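Side-chain contacts in UDP-glucose 4-epimerase (Brucella ovis, PDB 4WOK), which probably catalyses the interconversion of UDP-glucose and UDP-galactose, using a bound NAD as its redox cofactor: residues R203-A208 and Q274-L279; R177-S182 and P297-D302. The protein carries 2 engineered substitutions. One frame throughout, in Å; residues are numbered along the deposited sequence.

Contact 1. Residues R203-A208 and Q274-L279; sequences RAMMAA and QSIGRL
No flat group takes part where Ile276 meets Ala204, Met205 and Ala208; the contact is purely aliphatic. The guanidinium of Arg278 lies away from the interface. The backbone O of Gln274, in its own helix, sits over one face, off centre and 3.7 Å out of the plane.

Ile276 supplies the whole of one side, and its two arms part. CG1 lies beside the backbone N (chi1 -68°), and the extended arm ends in CD1. Ile276 CD1 reaches Ala204 CB, at 3.7 Å, and Met205 CG, at 3.8 Å. Ile276 CG2 sits anti to the backbone N and meets Ala208 CB at 4.1 Å. Ala204 and Ala208 are one helical turn apart, so the isoleucine spans that turn. The Met205 chain slants across Ile276 and touches it with its CG. Beyond the isoleucine, Met205 packs on Ile323 of helix 319-326.

All four touching residues are buried, and no hydrogen bond links the segments. The axes of 203-208 and 274-279 approach to 10.6 Å, with a crossing angle of -43°. This is oblique helix-helix packing between helices 200-209 and 269-280, away from the NAD, in what is probably the smaller, substrate-binding part of an extended short-chain dehydrogenase/reductase fold.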
# COMPACT_ATOMS: atom_id res chain seq x y z
N ARG A 203 -1.05 -4.38 15.09
CA ARG A 203 -1.35 -5.44 16.04
C ARG A 203 -0.44 -5.34 17.26
O ARG A 203 -0.89 -5.46 18.40
CB ARG A 203 -1.22 -6.81 15.37
CG ARG A 203 -2.38 -7.14 14.42
CD ARG A 203 -2.22 -8.52 13.78
NE ARG A 203 -2.05 -9.58 14.77
CZ ARG A 203 -0.97 -10.36 14.86
NH1 ARG A 203 0.03 -10.20 14.00
NH2 ARG A 203 -0.90 -11.30 15.79
N ALA A 204 0.85 -5.08 17.03
CA ALA A 204 1.78 -4.99 18.15
C ALA A 204 1.39 -3.83 19.08
O ALA A 204 1.46 -3.95 20.30
CB ALA A 204 3.21 -4.82 17.65
N MET A 205 0.94 -2.73 18.49
CA MET A 205 0.54 -1.56 19.28
C MET A 205 -0.75 -1.81 20.04
O MET A 205 -0.88 -1.43 21.21
CB MET A 205 0.39 -0.33 18.38
CG MET A 205 1.71 0.20 17.90
SD MET A 205 1.58 1.60 16.77
CE MET A 205 3.32 2.02 16.66
N MET A 206 -1.71 -2.42 19.36
CA MET A 206 -2.97 -2.78 20.00
C MET A 206 -2.70 -3.68 21.20
O MET A 206 -3.32 -3.52 22.25
CB MET A 206 -3.90 -3.47 19.01
CG MET A 206 -4.45 -2.52 17.93
SD MET A 206 -5.21 -3.43 16.56
CE MET A 206 -6.65 -4.11 17.38
N ALA A 207 -1.77 -4.61 21.04
CA ALA A 207 -1.44 -5.54 22.12
C ALA A 207 -0.79 -4.78 23.29
O ALA A 207 -1.15 -4.98 24.44
CB ALA A 207 -0.52 -6.64 21.61
N ALA A 208 0.15 -3.90 22.98
CA ALA A 208 0.79 -3.08 24.02
C ALA A 208 -0.26 -2.21 24.72
O ALA A 208 -0.17 -1.96 25.91
CB ALA A 208 1.88 -2.21 23.42
N GLN A 274 10.64 -3.45 20.55
CA GLN A 274 11.52 -2.63 21.39
C GLN A 274 11.21 -1.15 21.24
O GLN A 274 11.13 -0.42 22.22
CB GLN A 274 12.98 -2.88 21.03
CG GLN A 274 13.52 -4.23 21.42
CD GLN A 274 14.94 -4.43 20.93
OE1 GLN A 274 15.27 -4.09 19.79
NE2 GLN A 274 15.79 -4.98 21.80
N SER A 275 11.04 -0.71 19.99
CA SER A 275 10.77 0.69 19.70
C SER A 275 9.45 1.14 20.34
O SER A 275 9.38 2.22 20.92
CB SER A 275 10.73 0.92 18.18
OG SER A 275 10.58 2.29 17.88
N ILE A 276 8.42 0.31 20.24
CA ILE A 276 7.13 0.60 20.85
C ILE A 276 7.23 0.77 22.37
O ILE A 276 6.68 1.72 22.94
CB ILE A 276 6.11 -0.51 20.54
CG1 ILE A 276 5.76 -0.51 19.05
CG2 ILE A 276 4.85 -0.33 21.38
CD1 ILE A 276 4.92 -1.70 18.62
N GLY A 277 7.93 -0.15 23.02
CA GLY A 277 8.09 -0.10 24.47
C GLY A 277 8.79 1.18 24.89
O GLY A 277 8.41 1.84 25.86
N ARG A 278 9.82 1.54 24.13
CA ARG A 278 10.63 2.72 24.39
C ARG A 278 9.86 4.03 24.21
O ARG A 278 9.92 4.91 25.07
CB ARG A 278 11.84 2.71 23.47
CG ARG A 278 12.85 3.80 23.72
CD ARG A 278 13.93 3.75 22.65
NE ARG A 278 14.25 2.36 22.30
CZ ARG A 278 14.19 1.87 21.06
NH1 ARG A 278 13.83 2.64 20.04
NH2 ARG A 278 14.50 0.59 20.85
N LEU A 279 9.14 4.16 23.10
CA LEU A 279 8.49 5.43 22.78
C LEU A 279 7.15 5.62 23.48
O LEU A 279 6.67 6.74 23.63
CB LEU A 279 8.29 5.54 21.27
CG LEU A 279 9.57 5.71 20.45
CD1 LEU A 279 9.31 5.44 18.97
CD2 LEU A 279 10.14 7.10 20.65

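Contact 2. Residues R177-S182 and P297-D302; sequences RYFNAS and PALYAD. With NAD (nicotinamide-adenine-dinucleotide), chain B.
Phe179 makes the apolar contacts with Leu299, Tyr300 and Ala301. Phe179 CZ meets Leu299 CB at 4.0 Å, and the two side chains cross at about a right angle. Phe179 CE2 touches the backbone of Tyr300, 3.8 Å from Tyr300 CA, and lies near the methyl of Ala301. The first side-chain bond of Tyr300 points away from 177-182, so its backbone does the touching.

One backbone N lies at the ring edge without bonding across. Ala301 N is in the plane of the Phe179 ring, 4.0 Å from Phe179 CE2. That N-H is hydrogen-bonded to Asp232 OD2. No hydrogen bond runs directly between the two segments.

The cofactor contacts come from 177-182. Ala181 N donates to the nicotinamide carboxamide O7N of NAD at 2.9 Å, nearly straight at 163°. The Ala181 methyl also lies against the carboxamide. A chi1 of 49° brings the Tyr178 ring to the nicotinamide. Tyr178 CE2 lies 3.4 Å from NAD C5N, and the two ring planes are tilted by about 27°. Tyr178 OH is hydrogen-bonded to Ser125 OG and lies 3.1 Å from NAD O4D. Phe179 O approaches NAD C4N at 3.2 Å, the ring carbon that carries hydride in nicotinamide chemistry. Phe179 thus meets the cofactor with its backbone and 297-302 with its ring.

Strand 172-177 of the Rossmann sheet ends here, and strand 180-182 begins a second sheet beside strand 230-235. Helices 22-33 and 236-251 pack on Tyr178 and Ala181, while 297-302 lies in the loop between strand 286-289 and helix 304-310.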
# COMPACT_ATOMS: atom_id res chain seq x y z
N ARG A 177 5.35 -0.89 -6.36
CA ARG A 177 5.45 -2.10 -5.56
C ARG A 177 6.07 -1.79 -4.20
O ARG A 177 7.11 -1.14 -4.11
CB ARG A 177 6.29 -3.16 -6.28
CG ARG A 177 5.83 -3.51 -7.70
CD ARG A 177 6.81 -4.47 -8.37
NE ARG A 177 6.43 -4.80 -9.74
CZ ARG A 177 7.31 -5.08 -10.71
NH1 ARG A 177 8.61 -5.06 -10.45
NH2 ARG A 177 6.89 -5.38 -11.93
N TYR A 178 5.44 -2.26 -3.13
CA TYR A 178 6.00 -2.09 -1.79
C TYR A 178 5.48 -3.19 -0.89
O TYR A 178 4.53 -3.90 -1.25
CB TYR A 178 5.68 -0.70 -1.22
CG TYR A 178 4.21 -0.32 -1.33
CD1 TYR A 178 3.69 0.22 -2.52
CD2 TYR A 178 3.36 -0.47 -0.25
CE1 TYR A 178 2.36 0.56 -2.61
CE2 TYR A 178 2.03 -0.11 -0.33
CZ TYR A 178 1.53 0.40 -1.52
OH TYR A 178 0.20 0.75 -1.60
N PHE A 179 6.10 -3.33 0.28
CA PHE A 179 5.73 -4.42 1.19
C PHE A 179 4.68 -4.02 2.24
O PHE A 179 3.53 -4.48 2.17
CB PHE A 179 6.98 -4.95 1.91
CG PHE A 179 7.73 -6.00 1.13
CD1 PHE A 179 7.17 -7.26 0.93
CD2 PHE A 179 8.98 -5.73 0.60
CE1 PHE A 179 7.85 -8.24 0.22
CE2 PHE A 179 9.67 -6.70 -0.11
CZ PHE A 179 9.11 -7.96 -0.30
N ASN A 180 5.07 -3.21 3.21
CA ASN A 180 4.20 -2.88 4.33
C ASN A 180 4.04 -1.40 4.56
O ASN A 180 4.98 -0.72 4.97
CB ASN A 180 4.71 -3.51 5.63
CG ASN A 180 4.76 -5.02 5.58
OD1 ASN A 180 3.72 -5.68 5.51
ND2 ASN A 180 5.96 -5.58 5.64
N ALA A 181 2.83 -0.91 4.33
CA ALA A 181 2.49 0.47 4.64
C ALA A 181 2.38 0.63 6.14
O ALA A 181 1.75 -0.18 6.80
CB ALA A 181 1.18 0.86 3.98
N SER A 182 2.95 1.69 6.68
CA SER A 182 2.96 1.87 8.13
C SER A 182 2.92 3.34 8.52
O SER A 182 2.95 4.23 7.66
CB SER A 182 4.19 1.19 8.73
OG SER A 182 5.38 1.71 8.15
N PRO A 297 13.76 -15.33 6.26
CA PRO A 297 14.31 -14.57 7.38
C PRO A 297 14.24 -13.07 7.12
O PRO A 297 14.11 -12.28 8.06
CB PRO A 297 15.77 -15.04 7.45
CG PRO A 297 15.86 -16.23 6.53
CD PRO A 297 14.81 -16.03 5.51
N ALA A 298 14.32 -12.69 5.85
CA ALA A 298 14.40 -11.28 5.51
C ALA A 298 13.82 -11.01 4.13
O ALA A 298 14.11 -11.71 3.17
CB ALA A 298 15.85 -10.78 5.59
N LEU A 299 12.99 -9.98 4.07
CA LEU A 299 12.44 -9.49 2.81
C LEU A 299 12.42 -7.97 2.81
O LEU A 299 11.82 -7.36 3.70
CB LEU A 299 11.02 -10.03 2.59
CG LEU A 299 10.80 -11.54 2.46
CD1 LEU A 299 9.31 -11.85 2.45
CD2 LEU A 299 11.47 -12.07 1.20
N TYR A 300 13.07 -7.36 1.83
CA TYR A 300 12.99 -5.92 1.67
C TYR A 300 13.41 -5.55 0.25
O TYR A 300 14.14 -6.29 -0.42
CB TYR A 300 13.85 -5.19 2.70
CG TYR A 300 15.29 -5.64 2.78
CD1 TYR A 300 15.65 -6.77 3.51
CD2 TYR A 300 16.30 -4.94 2.12
CE1 TYR A 300 16.96 -7.19 3.58
CE2 TYR A 300 17.62 -5.36 2.18
CZ TYR A 300 17.94 -6.48 2.91
OH TYR A 300 19.25 -6.89 2.98
N ALA A 301 12.92 -4.40 -0.21
CA ALA A 301 13.02 -4.01 -1.60
C ALA A 301 14.19 -3.08 -1.88
O ALA A 301 14.60 -2.31 -1.02
CB ALA A 301 11.72 -3.36 -2.04
N ASP A 302 14.70 -3.15 -3.10
CA ASP A 302 15.73 -2.24 -3.59
C ASP A 302 15.06 -0.99 -4.17
O ASP A 302 14.34 -1.06 -5.16
CB ASP A 302 16.58 -2.94 -4.66
CG ASP A 302 17.82 -2.15 -5.03
OD1 ASP A 302 17.95 -0.98 -4.62
OD2 ASP A 302 18.68 -2.72 -5.74
PA NAD B . -7.62 -0.16 2.67
O1A NAD B . -8.56 -1.35 2.64
O2A NAD B . -7.55 0.82 3.80
O5B NAD B . -8.13 0.81 1.33
C5B NAD B . -8.79 0.03 0.35
C4B NAD B . -9.89 0.96 -0.20
O4B NAD B . -10.46 0.41 -1.40
C3B NAD B . -10.96 0.96 0.89
O3B NAD B . -11.35 2.29 1.12
C2B NAD B . -12.10 0.12 0.25
O2B NAD B . -13.33 0.55 0.68
C1B NAD B . -11.89 0.46 -1.27
N9A NAD B . -12.36 -0.62 -2.16
C8A NAD B . -12.08 -2.00 -2.10
N7A NAD B . -12.66 -2.69 -3.09
C5A NAD B . -13.35 -1.71 -3.82
C6A NAD B . -14.16 -1.80 -4.97
N6A NAD B . -14.39 -3.02 -5.57
N1A NAD B . -14.72 -0.68 -5.49
C2A NAD B . -14.47 0.51 -4.85
N3A NAD B . -13.72 0.74 -3.73
C4A NAD B . -13.17 -0.42 -3.26
O3 NAD B . -6.27 -0.90 2.20
PN NAD B . -4.94 0.01 2.08
O1N NAD B . -5.07 1.50 2.03
O2N NAD B . -3.93 -0.75 2.87
O5D NAD B . -4.19 -0.41 0.59
C5D NAD B . -4.93 -0.09 -0.48
C4D NAD B . -4.06 -0.40 -1.70
O4D NAD B . -2.65 -0.52 -1.26
C3D NAD B . -4.44 -1.79 -2.25
O3D NAD B . -4.21 -1.73 -3.62
C2D NAD B . -3.40 -2.69 -1.56
O2D NAD B . -3.09 -3.83 -2.24
C1D NAD B . -2.19 -1.75 -1.73
N1N NAD B . -1.05 -2.25 -0.81
C2N NAD B . -1.19 -2.04 0.56
C3N NAD B . -0.16 -2.49 1.42
C7N NAD B . -0.30 -2.27 2.90
O7N NAD B . 0.59 -2.63 3.67
N7N NAD B . -1.45 -1.67 3.37
C4N NAD B . 0.95 -3.14 0.87
C5N NAD B . 1.06 -3.34 -0.50
C6N NAD B . 0.04 -2.89 -1.35

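The centres of the two contacts lie 20 Å apart. Their nearest atoms are about 8 Å apart, so they do not touch. Along the chain the order is 177-182, 203-208, 274-279, 297-302: both segments of contact 1 fall between those of contact 2. The small mixed sheet relates them. Its edge strand 180-182 belongs to contact 2, and its other edge strand, 267-268, leads directly into helix 269-280 of contact 1. Strand 180-182 is followed by helix 200-209, with the zinc ligands Glu192, His194, Glu197 and His199 between them. Contact 2 thus borders the nicotinamide, while contact 1 joins two helices farther from the cofactor.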